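Local structure of ABC transporter substrate-binding protein-branched chain amino acid transport (Streptococcus pneumoniae, 4GNR) at residues L33-I38 against Y287-H291; K9-E15 against A78-T84; G99-S104 against D117-I121; A26-A31 against F282-Y287. The protein binds isoleucine and probably delivers branched-chain amino acids to an ABC importer in the membrane of Streptococcus pneumoniae. All coordinates share one frame; numbering follows the deposited sequence.

Contact 1 (L33-I38 against Y287-H291); sequences LAVDEI and YDSVH
Ala34, on helix 21-40, settles against Tyr287, Val290 and His291 of helix 281-297, in a helix pair of the type I periplasmic binding fold that lies on one face of a lobe's parallel sheet. The short segments cross at -43° with their axes 8.9 Å apart, close enough for a methyl group to fill the middle. The CB of Ala34 meets CD2 of Tyr287 at 3.6 Å and CG1 of Val290 at 3.7 Å. That same CG1 branch also touches CG2 of Val35, the two valines crossing at about a right angle, while Val35 itself leans on Ile49 and Val51 of strand 48-55. This is the dense, apolar half of the interface, turned to the sheet. At its border Ile38 slides past His291 in the opposite direction and lays CD1 over one imidazole face, a CH-pi contact of 4.0 Å to the ring centroid.

The other half is polar and looser, formed by three residues that stay partly exposed. With CG anti to the backbone N (chi1 -179°), the Tyr287 ring reaches across toward helix 33-38 and brings its hydroxyl to Glu37. The OH donates to the syn lone pair of Glu37 OE1 at 2.6 Å, and the carboxylate stands almost perpendicular to the phenol ring. A water gives OE1 a second donor at 2.7 Å. It adds an indirect link between the helices, for it also sits at the edge of the His291 imidazole, in the ring plane, with its oxygen 2.8 Å from NE2.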
loop_
_atom_site.group_PDB
_atom_site.type_symbol
_atom_site.label_atom_id
_atom_site.label_comp_id
_atom_site.label_asym_id
_atom_site.label_seq_id
_atom_site.Cartn_x
_atom_site.Cartn_y
_atom_site.Cartn_z
ATOM N N LEU A 33 3.536 16.588 1.732
ATOM C CA LEU A 33 4.866 17.051 1.315
ATOM C C LEU A 33 4.810 17.491 -0.158
ATOM O O LEU A 33 5.335 18.548 -0.520
ATOM C CB LEU A 33 5.898 15.958 1.519
ATOM C CG LEU A 33 7.330 16.285 1.102
ATOM C CD1 LEU A 33 7.877 17.454 1.912
ATOM C CD2 LEU A 33 8.203 15.043 1.197
ATOM N N ALA A 34 4.202 16.670 -1.010
ATOM C CA ALA A 34 4.077 17.019 -2.424
ATOM C C ALA A 34 3.299 18.335 -2.583
ATOM O O ALA A 34 3.706 19.206 -3.358
ATOM C CB ALA A 34 3.416 15.895 -3.193
ATOM N N VAL A 35 2.152 18.456 -1.896
ATOM C CA VAL A 35 1.364 19.690 -1.996
ATOM C C VAL A 35 2.205 20.906 -1.593
ATOM O O VAL A 35 2.206 21.936 -2.253
ATOM C CB VAL A 35 0.081 19.613 -1.160
ATOM C CG1 VAL A 35 -0.555 20.978 -1.067
ATOM C CG2 VAL A 35 -0.868 18.589 -1.760
ATOM N N ASP A 36 2.883 20.793 -0.463
ATOM C CA ASP A 36 3.695 21.917 0.035
ATOM C C ASP A 36 4.726 22.352 -0.987
ATOM O O ASP A 36 4.946 23.554 -1.205
ATOM C CB ASP A 36 4.339 21.559 1.370
ATOM C CG ASP A 36 3.329 21.441 2.516
ATOM O OD1 ASP A 36 2.159 21.866 2.399
ATOM O OD2 ASP A 36 3.783 20.975 3.568
ATOM N N GLU A 37 5.404 21.389 -1.580
ATOM C CA GLU A 37 6.430 21.694 -2.575
ATOM C C GLU A 37 5.848 22.327 -3.821
ATOM O O GLU A 37 6.378 23.314 -4.338
ATOM C CB GLU A 37 7.217 20.443 -2.927
ATOM C CG GLU A 37 8.066 19.943 -1.771
ATOM C CD GLU A 37 8.795 18.648 -2.089
ATOM O OE1 GLU A 37 8.405 18.005 -3.080
ATOM O OE2 GLU A 37 9.693 18.245 -1.310
ATOM N N ILE A 38 4.752 21.762 -4.321
ATOM C CA ILE A 38 4.103 22.313 -5.512
ATOM C C ILE A 38 3.658 23.747 -5.232
ATOM O O ILE A 38 3.853 24.655 -6.059
ATOM C CB ILE A 38 2.929 21.416 -5.941
ATOM C CG1 ILE A 38 3.470 20.079 -6.453
ATOM C CG2 ILE A 38 2.085 22.129 -7.012
ATOM C CD1 ILE A 38 2.382 18.988 -6.502
ATOM N N TYR A 287 2.925 10.541 -2.517
ATOM C CA TYR A 287 3.638 11.699 -3.071
ATOM C C TYR A 287 3.468 11.688 -4.602
ATOM O O TYR A 287 3.132 12.710 -5.225
ATOM C CB TYR A 287 5.093 11.621 -2.633
ATOM C CG TYR A 287 5.982 12.747 -3.080
ATOM C CD1 TYR A 287 6.661 12.677 -4.281
ATOM C CD2 TYR A 287 6.205 13.856 -2.265
ATOM C CE1 TYR A 287 7.545 13.686 -4.669
ATOM C CE2 TYR A 287 7.090 14.869 -2.636
ATOM C CZ TYR A 287 7.758 14.770 -3.835
ATOM O OH TYR A 287 8.667 15.712 -4.237
ATOM N N ASP A 288 3.703 10.537 -5.229
ATOM C CA ASP A 288 3.507 10.412 -6.673
ATOM C C ASP A 288 2.045 10.652 -7.070
ATOM O O ASP A 288 1.796 11.284 -8.100
ATOM C CB ASP A 288 3.987 9.067 -7.206
ATOM C CG ASP A 288 5.490 9.003 -7.439
ATOM O OD1 ASP A 288 6.190 10.023 -7.292
ATOM O OD2 ASP A 288 5.941 7.898 -7.842
ATOM N N SER A 289 1.084 10.144 -6.300
ATOM C CA SER A 289 -0.325 10.348 -6.634
ATOM C C SER A 289 -0.672 11.839 -6.679
ATOM O O SER A 289 -1.420 12.273 -7.568
ATOM C CB SER A 289 -1.256 9.610 -5.697
ATOM O OG SER A 289 -1.335 8.211 -5.946
ATOM N N VAL A 290 -0.165 12.617 -5.720
ATOM C CA VAL A 290 -0.423 14.064 -5.757
ATOM C C VAL A 290 0.161 14.684 -7.027
ATOM O O VAL A 290 -0.486 15.498 -7.672
ATOM C CB VAL A 290 0.085 14.767 -4.490
ATOM C CG1 VAL A 290 0.087 16.281 -4.675
ATOM C CG2 VAL A 290 -0.740 14.354 -3.297
ATOM N N HIS A 291 1.406 14.333 -7.375
ATOM C CA HIS A 291 1.992 14.875 -8.605
ATOM C C HIS A 291 1.195 14.468 -9.839
ATOM O O HIS A 291 1.056 15.268 -10.775
ATOM C CB HIS A 291 3.465 14.481 -8.732
ATOM C CG HIS A 291 4.357 15.366 -7.959
ATOM N ND1 HIS A 291 4.727 16.591 -8.463
ATOM C CD2 HIS A 291 4.917 15.265 -6.740
ATOM C CE1 HIS A 291 5.500 17.208 -7.595
ATOM N NE2 HIS A 291 5.642 16.427 -6.541
HETATM O O HOH W 1 7.507 18.314 -5.608
#

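Contact 2 (K9-E15 against A78-T84); sequences KIGFNFE and AVVGPAT. With ILE (isoleucine), chain B.
Glu15 reaches across to Ala83 and Thr84 with its carboxylate, a bend at chi2 (83°) folding the chain back to them. OE1 takes the Ala83 N-H on its syn lone pair at 2.9 Å. OE2 accepts twice: from Thr84 OG1 on the anti side, at 2.6 Å, and from Thr84 N, which approaches on the syn side but 32° out of the carboxylate plane. Three bonds thus fix the rotation of the acid and hold the loop at the ligand. Phe14 and Val80 run alongside each other in the same sense, with CZ of the ring 3.8 Å from the valine CG1. One face of the ring rests over Val80 O, and CE1 comes within 3.5 Å of CA in Gly81, which has no side chain to intervene. Strands 7-14 and 78-80 are parallel neighbours within the 2-1-3-4-5 sheet of this type I periplasmic binding fold, bonded from Asn13 N to Val80 O and from Val80 N to Gly11 O. Beyond them a cis peptide leads into Pro82, whose ring is crossed by the Asn13 amide; Asn56 and Ala63 bond that amide's ends. Past the proline, Ala83 O lies 3.3 Å from CG1 of the bound isoleucine.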
loop_
_atom_site.group_PDB
_atom_site.type_symbol
_atom_site.label_atom_id
_atom_site.label_comp_id
_atom_site.label_asym_id
_atom_site.label_seq_id
_atom_site.Cartn_x
_atom_site.Cartn_y
_atom_site.Cartn_z
ATOM N N LYS A 9 -8.950 22.929 -5.279
ATOM C CA LYS A 9 -9.266 22.151 -4.061
ATOM C C LYS A 9 -9.054 20.659 -4.297
ATOM O O LYS A 9 -9.572 20.084 -5.250
ATOM C CB LYS A 9 -10.697 22.404 -3.499
ATOM C CG LYS A 9 -10.966 23.852 -3.110
ATOM C CD LYS A 9 -12.333 24.156 -2.464
ATOM C CE LYS A 9 -12.527 23.644 -1.054
ATOM N NZ LYS A 9 -13.873 24.076 -0.553
ATOM N N ILE A 10 -8.262 20.049 -3.409
ATOM C CA ILE A 10 -7.950 18.612 -3.464
ATOM C C ILE A 10 -8.269 17.964 -2.115
ATOM O O ILE A 10 -7.779 18.435 -1.067
ATOM C CB ILE A 10 -6.452 18.355 -3.801
ATOM C CG1 ILE A 10 -6.106 18.980 -5.157
ATOM C CG2 ILE A 10 -6.150 16.831 -3.777
ATOM C CD1 ILE A 10 -6.948 18.467 -6.288
ATOM N N GLY A 11 -9.086 16.897 -2.121
ATOM C CA GLY A 11 -9.382 16.228 -0.869
ATOM C C GLY A 11 -8.427 15.072 -0.611
ATOM O O GLY A 11 -7.965 14.430 -1.557
ATOM N N PHE A 12 -8.131 14.857 0.662
ATOM C CA PHE A 12 -7.455 13.654 1.114
ATOM C C PHE A 12 -8.518 12.840 1.894
ATOM O O PHE A 12 -9.253 13.410 2.727
ATOM C CB PHE A 12 -6.274 13.861 2.055
ATOM C CG PHE A 12 -5.093 14.647 1.524
ATOM C CD1 PHE A 12 -4.907 14.926 0.186
ATOM C CD2 PHE A 12 -4.098 15.017 2.425
ATOM C CE1 PHE A 12 -3.779 15.616 -0.238
ATOM C CE2 PHE A 12 -2.962 15.676 2.011
ATOM C CZ PHE A 12 -2.805 15.993 0.675
ATOM N N ASN A 13 -8.550 11.533 1.658
ATOM C CA ASN A 13 -9.462 10.613 2.376
ATOM C C ASN A 13 -8.563 9.468 2.861
ATOM O O ASN A 13 -8.355 8.503 2.129
ATOM C CB ASN A 13 -10.545 10.121 1.436
ATOM C CG ASN A 13 -11.547 9.205 2.101
ATOM O OD1 ASN A 13 -11.355 8.772 3.237
ATOM N ND2 ASN A 13 -12.635 8.893 1.388
ATOM N N PHE A 14 -7.987 9.631 4.052
ATOM C CA PHE A 14 -6.984 8.693 4.527
ATOM C C PHE A 14 -7.321 8.083 5.876
ATOM O O PHE A 14 -7.954 8.701 6.738
ATOM C CB PHE A 14 -5.583 9.353 4.630
ATOM C CG PHE A 14 -4.948 9.721 3.308
ATOM C CD1 PHE A 14 -4.788 8.779 2.286
ATOM C CD2 PHE A 14 -4.360 10.982 3.139
ATOM C CE1 PHE A 14 -4.117 9.125 1.101
ATOM C CE2 PHE A 14 -3.698 11.306 1.977
ATOM C CZ PHE A 14 -3.574 10.383 0.952
ATOM N N GLU A 15 -6.783 6.882 6.069
ATOM C CA GLU A 15 -6.880 6.097 7.312
ATOM C C GLU A 15 -5.845 6.703 8.293
ATOM O O GLU A 15 -4.731 6.197 8.444
ATOM C CB GLU A 15 -6.550 4.648 7.036
ATOM C CG GLU A 15 -7.485 3.876 6.051
ATOM C CD GLU A 15 -7.235 4.023 4.550
ATOM O OE1 GLU A 15 -6.737 5.070 4.093
ATOM O OE2 GLU A 15 -7.606 3.074 3.826
ATOM N N ALA A 78 -10.653 16.672 -6.980
ATOM C CA ALA A 78 -10.033 15.345 -7.036
ATOM C C ALA A 78 -9.859 14.867 -5.602
ATOM O O ALA A 78 -9.761 15.707 -4.698
ATOM C CB ALA A 78 -8.677 15.412 -7.729
ATOM N N VAL A 79 -9.790 13.553 -5.414
ATOM C CA VAL A 79 -9.583 12.964 -4.092
ATOM C C VAL A 79 -8.378 12.010 -4.171
ATOM O O VAL A 79 -8.267 11.233 -5.113
ATOM C CB VAL A 79 -10.815 12.174 -3.623
ATOM C CG1 VAL A 79 -10.561 11.476 -2.278
ATOM C CG2 VAL A 79 -12.046 13.090 -3.513
ATOM N N VAL A 80 -7.499 12.126 -3.170
ATOM C CA VAL A 80 -6.352 11.219 -2.990
ATOM C C VAL A 80 -6.658 10.377 -1.745
ATOM O O VAL A 80 -6.962 10.929 -0.681
ATOM C CB VAL A 80 -5.030 11.957 -2.866
ATOM C CG1 VAL A 80 -3.872 10.965 -2.805
ATOM C CG2 VAL A 80 -4.832 12.930 -4.013
ATOM N N GLY A 81 -6.517 9.056 -1.877
ATOM C CA GLY A 81 -6.907 8.120 -0.841
ATOM C C GLY A 81 -8.341 7.650 -1.095
ATOM O O GLY A 81 -9.083 8.303 -1.828
ATOM N N PRO A 82 -8.778 6.573 -0.419
ATOM C CA PRO A 82 -8.080 5.861 0.647
ATOM C C PRO A 82 -6.851 5.045 0.277
ATOM O O PRO A 82 -6.547 4.816 -0.896
ATOM C CB PRO A 82 -9.165 4.906 1.203
ATOM C CG PRO A 82 -10.471 5.582 0.843
ATOM C CD PRO A 82 -10.191 6.164 -0.505
ATOM N N ALA A 83 -6.156 4.617 1.314
ATOM C CA ALA A 83 -4.970 3.779 1.165
ATOM C C ALA A 83 -5.291 2.293 0.933
ATOM O O ALA A 83 -4.547 1.592 0.240
ATOM C CB ALA A 83 -4.094 3.882 2.426
ATOM N N THR A 84 -6.355 1.816 1.567
ATOM C CA THR A 84 -6.647 0.388 1.598
ATOM C C THR A 84 -7.823 0.022 0.695
ATOM O O THR A 84 -8.648 0.868 0.318
ATOM C CB THR A 84 -6.838 -0.109 3.049
ATOM O OG1 THR A 84 -8.022 0.469 3.608
ATOM C CG2 THR A 84 -5.607 0.179 3.908
HETATM N N ILE B . -2.447 -2.939 -0.515
HETATM C CA ILE B . -3.231 -2.940 0.752
HETATM C C ILE B . -4.709 -2.764 0.423
HETATM O O ILE B . -5.529 -2.768 1.365
HETATM C CB ILE B . -2.631 -2.010 1.850
HETATM C CG1 ILE B . -2.291 -0.648 1.290
HETATM C CG2 ILE B . -1.301 -2.584 2.594
HETATM C CD1 ILE B . -1.791 0.303 2.354
HETATM O OXT ILE B . -5.029 -2.663 -0.779
#

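Contact 3 (G99-S104 against D117-I121)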
loop_
_atom_site.group_PDB
_atom_site.type_symbol
_atom_site.label_atom_id
_atom_site.label_comp_id
_atom_site.label_asym_id
_atom_site.label_seq_id
_atom_site.Cartn_x
_atom_site.Cartn_y
_atom_site.Cartn_z
ATOM N N GLY A 99 -18.746 12.966 -10.361
ATOM C CA GLY A 99 -17.813 13.121 -11.483
ATOM C C GLY A 99 -16.436 13.627 -11.057
ATOM O O GLY A 99 -15.786 14.392 -11.792
ATOM N N VAL A 100 -15.978 13.179 -9.882
ATOM C CA VAL A 100 -14.688 13.569 -9.325
ATOM C C VAL A 100 -13.735 12.367 -9.344
ATOM O O VAL A 100 -14.056 11.334 -8.792
ATOM C CB VAL A 100 -14.872 14.111 -7.878
ATOM C CG1 VAL A 100 -13.514 14.383 -7.248
ATOM C CG2 VAL A 100 -15.732 15.361 -7.884
ATOM N N PRO A 101 -12.542 12.517 -9.948
ATOM C CA PRO A 101 -11.619 11.394 -9.932
ATOM C C PRO A 101 -11.040 11.172 -8.527
ATOM O O PRO A 101 -10.710 12.114 -7.810
ATOM C CB PRO A 101 -10.526 11.825 -10.930
ATOM C CG PRO A 101 -10.538 13.335 -10.857
ATOM C CD PRO A 101 -11.994 13.700 -10.639
ATOM N N LEU A 102 -10.862 9.895 -8.213
ATOM C CA LEU A 102 -10.292 9.444 -6.959
ATOM C C LEU A 102 -9.120 8.537 -7.304
ATOM O O LEU A 102 -9.268 7.597 -8.105
ATOM C CB LEU A 102 -11.352 8.730 -6.120
ATOM C CG LEU A 102 -10.922 8.295 -4.702
ATOM C CD1 LEU A 102 -12.105 8.337 -3.736
ATOM C CD2 LEU A 102 -10.243 6.945 -4.684
ATOM N N ILE A 103 -7.958 8.840 -6.718
ATOM C CA ILE A 103 -6.785 8.011 -6.910
ATOM C C ILE A 103 -6.378 7.410 -5.575
ATOM O O ILE A 103 -6.119 8.136 -4.596
ATOM C CB ILE A 103 -5.596 8.773 -7.587
ATOM C CG1 ILE A 103 -4.404 7.829 -7.786
ATOM C CG2 ILE A 103 -5.195 10.049 -6.842
ATOM C CD1 ILE A 103 -3.378 8.372 -8.774
ATOM N N SER A 104 -6.369 6.079 -5.508
ATOM C CA SER A 104 -5.795 5.388 -4.358
ATOM C C SER A 104 -4.334 5.089 -4.686
ATOM O O SER A 104 -4.053 4.401 -5.684
ATOM C CB SER A 104 -6.459 4.061 -4.034
ATOM O OG SER A 104 -5.687 3.394 -3.044
ATOM N N ASP A 117 -14.711 4.720 -14.437
ATOM C CA ASP A 117 -14.108 5.815 -15.155
ATOM C C ASP A 117 -13.489 6.879 -14.217
ATOM O O ASP A 117 -12.662 7.663 -14.675
ATOM C CB ASP A 117 -15.126 6.413 -16.103
ATOM C CG ASP A 117 -14.488 7.138 -17.247
ATOM O OD1 ASP A 117 -13.451 6.655 -17.747
ATOM O OD2 ASP A 117 -15.059 8.141 -17.692
ATOM N N TYR A 118 -13.877 6.898 -12.930
ATOM C CA TYR A 118 -13.350 7.876 -11.985
ATOM C C TYR A 118 -12.383 7.320 -10.956
ATOM O O TYR A 118 -12.041 8.038 -10.022
ATOM C CB TYR A 118 -14.503 8.660 -11.327
ATOM C CG TYR A 118 -15.164 9.585 -12.333
ATOM C CD1 TYR A 118 -14.665 10.861 -12.529
ATOM C CD2 TYR A 118 -16.218 9.175 -13.134
ATOM C CE1 TYR A 118 -15.188 11.710 -13.473
ATOM C CE2 TYR A 118 -16.775 10.038 -14.100
ATOM C CZ TYR A 118 -16.233 11.293 -14.255
ATOM O OH TYR A 118 -16.753 12.156 -15.199
ATOM N N LEU A 119 -11.939 6.078 -11.095
ATOM C CA LEU A 119 -10.974 5.502 -10.164
ATOM C C LEU A 119 -9.635 5.261 -10.858
ATOM O O LEU A 119 -9.586 4.750 -11.981
ATOM C CB LEU A 119 -11.455 4.172 -9.595
ATOM C CG LEU A 119 -10.561 3.542 -8.512
ATOM C CD1 LEU A 119 -10.463 4.420 -7.275
ATOM C CD2 LEU A 119 -11.093 2.168 -8.136
ATOM N N PHE A 120 -8.563 5.607 -10.145
ATOM C CA PHE A 120 -7.194 5.356 -10.573
ATOM C C PHE A 120 -6.468 4.661 -9.431
ATOM O O PHE A 120 -6.699 4.996 -8.263
ATOM C CB PHE A 120 -6.467 6.650 -10.955
ATOM C CG PHE A 120 -7.117 7.325 -12.124
ATOM C CD1 PHE A 120 -8.250 8.115 -11.953
ATOM C CD2 PHE A 120 -6.656 7.109 -13.416
ATOM C CE1 PHE A 120 -8.906 8.675 -13.039
ATOM C CE2 PHE A 120 -7.303 7.671 -14.502
ATOM C CZ PHE A 120 -8.422 8.462 -14.313
ATOM N N ILE A 121 -5.571 3.735 -9.757
ATOM C CA ILE A 121 -4.807 2.973 -8.755
ATOM C C ILE A 121 -3.324 3.146 -9.051
ATOM O O ILE A 121 -2.872 2.867 -10.157
ATOM C CB ILE A 121 -5.210 1.490 -8.753
ATOM C CG1 ILE A 121 -6.673 1.304 -8.358
ATOM C CG2 ILE A 121 -4.288 0.687 -7.861
ATOM C CD1 ILE A 121 -6.979 1.680 -6.980
HETATM O O HOH W 2 -16.844 14.853 -14.281
#
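The parallel edge of a five-stranded sheet, in one lobe of the type I periplasmic binding fold, is formed where Leu102, Ile103 and Ser104 pair with Leu119, Phe120 and Ile121. Three backbone bonds of 2.8 to 3.0 Å join the strands: Leu102 N to Tyr118 O, Phe120 N to Leu102 O, and Ser104 N to Phe120 O. On the face covered by helix 85-97, Leu102 and Leu119 run next to each other in the same direction, the CD2 branch of the first 3.6 Å from CD1 of the second. On the other face Ile103 crosses Phe120 at about a right angle, laying CG1 against its CB at 4.0 Å, under helix 281-297. The Phe120 ring is held from outside the pair, stacked on His329 and edge-to-face with Phe325. Ser104 is tied inward too, its OG bonding Pro82 O in the loop that follows strand 78-80.

Ahead of the strands the chain leaves helix 85-97 through a Schellman motif at Gly99, with positive phi (65°). Tyr118 meets it there. With CG beside the backbone N (chi1 -70°), the tyrosine ring swings back along the incoming loop, and CA of Gly99 sits over one of its faces, 3.9 Å from the centroid and 24° off the normal. The glycine carbonyl, which also bonds Ser303 OG, stands by CE1 of that ring. A single water completes the join, giving a hydrogen bond to Gly99 O at 2.7 Å and lying 2.9 Å from the Tyr118 OH.

Contact 4 (A26-A31 against F282-Y287); sequences AEQKGA and FAALAY. With ILE (isoleucine), chain B.
The carbonyl oxygen of Ala26 is gripped from two helices: it accepts Gly30 N of its own helix at 2.9 Å, and the Ala283 CA approaches it at 3.3 Å in a bent CA-H...O contact. A second such pair, with a straighter contact, forms at Ala283 O, which takes the Tyr287 N-H of its own turn. Gly30 CA lies 3.5 Å from Ala283 O, with 160° at the hydrogen. Such weak bonds need backbones almost in touch. Gly30 has no side chain on the side that faces Ala283, and the axes of 26-31 and 282-287 accordingly approach to 7.0 Å. Alanines line the rest of the seam; CB of Ala286 lies 3.7 Å from CB of Glu27 and packs beside Ala31.

Helices 21-40 and 281-297 belong to one lobe of a type I periplasmic binding fold, whose ligand cleft opens at this end of the seam. There Glu27 and Phe282 meet at a slant, carboxylate and ring planes 42° apart. The extended glutamate passes over Phe282 O with its CG and brings OE2 to 3.4 Å from the Phe282 CB. That oxygen is hydrogen-bonded to Ser106 OG, of a residue whose own carbonyl binds the ligand, which makes Glu27 a second-shell group of the pocket. Phe282 is first-shell: one face of its ring takes the CD1 methyl of the bound isoleucine, 3.6 Å from CE1, while Tyr23 meets the ring steeply. Away from the cleft, Gly30 O lies near the plane of the Tyr287 ring, at its edge, 3.4 Å from CD2.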
loop_
_atom_site.group_PDB
_atom_site.type_symbol
_atom_site.label_atom_id
_atom_site.label_comp_id
_atom_site.label_asym_id
_atom_site.label_seq_id
_atom_site.Cartn_x
_atom_site.Cartn_y
_atom_site.Cartn_z
ATOM N N ALA A 26 1.069 7.622 6.783
ATOM C CA ALA A 26 2.220 7.703 5.868
ATOM C C ALA A 26 1.791 8.433 4.580
ATOM O O ALA A 26 2.520 9.266 4.042
ATOM C CB ALA A 26 2.737 6.324 5.537
ATOM N N GLU A 27 0.614 8.078 4.071
ATOM C CA GLU A 27 0.115 8.686 2.832
ATOM C C GLU A 27 -0.201 10.167 3.028
ATOM O O GLU A 27 0.097 10.986 2.161
ATOM C CB GLU A 27 -1.044 7.886 2.259
ATOM C CG GLU A 27 -0.560 6.502 1.873
ATOM C CD GLU A 27 -1.480 5.679 1.027
ATOM O OE1 GLU A 27 -2.488 6.110 0.470
ATOM O OE2 GLU A 27 -1.071 4.447 0.895
ATOM N N GLN A 28 -0.804 10.506 4.165
ATOM C CA GLN A 28 -1.068 11.900 4.499
ATOM C C GLN A 28 0.254 12.702 4.443
ATOM O O GLN A 28 0.322 13.790 3.864
ATOM C CB GLN A 28 -1.695 11.972 5.897
ATOM C CG GLN A 28 -1.941 13.371 6.416
ATOM C CD GLN A 28 -2.313 13.327 7.903
ATOM O OE1 GLN A 28 -1.787 12.520 8.679
ATOM N NE2 GLN A 28 -3.203 14.202 8.301
ATOM N N LYS A 29 1.289 12.157 5.084
ATOM C CA LYS A 29 2.589 12.856 5.125
ATOM C C LYS A 29 3.208 12.982 3.737
ATOM O O LYS A 29 3.744 14.048 3.382
ATOM C CB LYS A 29 3.549 12.175 6.098
ATOM C CG LYS A 29 3.159 12.407 7.568
ATOM C CD LYS A 29 4.066 11.665 8.548
ATOM C CE LYS A 29 3.571 11.769 9.988
ATOM N NZ LYS A 29 4.297 10.847 10.893
ATOM N N GLY A 30 3.197 11.900 2.961
ATOM C CA GLY A 30 3.787 11.986 1.621
ATOM C C GLY A 30 3.003 12.936 0.698
ATOM O O GLY A 30 3.591 13.722 -0.053
ATOM N N ALA A 31 1.671 12.837 0.753
ATOM C CA ALA A 31 0.813 13.692 -0.064
ATOM C C ALA A 31 0.974 15.165 0.320
ATOM O O ALA A 31 1.063 16.036 -0.541
ATOM C CB ALA A 31 -0.638 13.236 0.063
ATOM N N PHE A 282 4.321 3.654 1.214
ATOM C CA PHE A 282 3.021 4.296 1.070
ATOM C C PHE A 282 3.156 5.812 1.001
ATOM O O PHE A 282 2.412 6.459 0.268
ATOM C CB PHE A 282 2.068 3.791 2.146
ATOM C CG PHE A 282 1.924 2.292 2.070
ATOM C CD1 PHE A 282 1.508 1.695 0.889
ATOM C CD2 PHE A 282 2.234 1.473 3.130
ATOM C CE1 PHE A 282 1.435 0.303 0.758
ATOM C CE2 PHE A 282 2.133 0.077 3.021
ATOM C CZ PHE A 282 1.747 -0.503 1.829
ATOM N N ALA A 283 4.083 6.392 1.774
ATOM C CA ALA A 283 4.355 7.831 1.639
ATOM C C ALA A 283 4.846 8.132 0.209
ATOM O O ALA A 283 4.447 9.141 -0.385
ATOM C CB ALA A 283 5.392 8.291 2.645
ATOM N N ALA A 284 5.733 7.280 -0.319
ATOM C CA ALA A 284 6.277 7.475 -1.663
ATOM C C ALA A 284 5.164 7.395 -2.726
ATOM O O ALA A 284 5.082 8.236 -3.619
ATOM C CB ALA A 284 7.361 6.433 -1.922
ATOM N N LEU A 285 4.309 6.373 -2.635
ATOM C CA LEU A 285 3.205 6.238 -3.590
ATOM C C LEU A 285 2.261 7.436 -3.516
ATOM O O LEU A 285 1.805 7.919 -4.548
ATOM C CB LEU A 285 2.419 4.943 -3.352
ATOM C CG LEU A 285 3.117 3.657 -3.820
ATOM C CD1 LEU A 285 2.457 2.442 -3.191
ATOM C CD2 LEU A 285 3.115 3.528 -5.349
ATOM N N ALA A 286 1.965 7.920 -2.305
ATOM C CA ALA A 286 1.035 9.047 -2.144
ATOM C C ALA A 286 1.621 10.349 -2.711
ATOM O O ALA A 286 0.902 11.164 -3.297
ATOM C CB ALA A 286 0.647 9.210 -0.700
ATOM N N TYR A 287 2.925 10.541 -2.517
ATOM C CA TYR A 287 3.638 11.699 -3.071
ATOM C C TYR A 287 3.468 11.688 -4.602
ATOM O O TYR A 287 3.132 12.710 -5.225
ATOM C CB TYR A 287 5.093 11.621 -2.633
ATOM C CG TYR A 287 5.982 12.747 -3.080
ATOM C CD1 TYR A 287 6.661 12.677 -4.281
ATOM C CD2 TYR A 287 6.205 13.856 -2.265
ATOM C CE1 TYR A 287 7.545 13.686 -4.669
ATOM C CE2 TYR A 287 7.090 14.869 -2.636
ATOM C CZ TYR A 287 7.758 14.770 -3.835
ATOM O OH TYR A 287 8.667 15.712 -4.237
HETATM N N ILE B . -2.447 -2.939 -0.515
HETATM C CA ILE B . -3.231 -2.940 0.752
HETATM C C ILE B . -4.709 -2.764 0.423
HETATM O O ILE B . -5.529 -2.768 1.365
HETATM C CB ILE B . -2.631 -2.010 1.850
HETATM C CG1 ILE B . -2.291 -0.648 1.290
HETATM C CG2 ILE B . -1.301 -2.584 2.594
HETATM C CD1 ILE B . -1.791 0.303 2.354
HETATM O OXT ILE B . -5.029 -2.663 -0.779
#

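Overall arrangement
From the N terminus, strand 7-14 opens contact 2, and helix 21-40, next in the chain, opens contacts 4 and 1 before contact 2 closes at 78-84; contact 2 therefore crosses both. Contact 3 follows in series, opening and closing between residues 99 and 121, and so lies wholly within the long loops of contacts 4 and 1. These close only on helix 281-297, some 250 residues after they open, contact 4 first, so that they cross each other and share Tyr287. Contacts 2 and 3 knit neighbouring strands of one sheet, bonded to each other through Val79 and Ile103; contacts 1 and 4 fasten a late helix over it, and contacts 2 and 4 both reach the isoleucine.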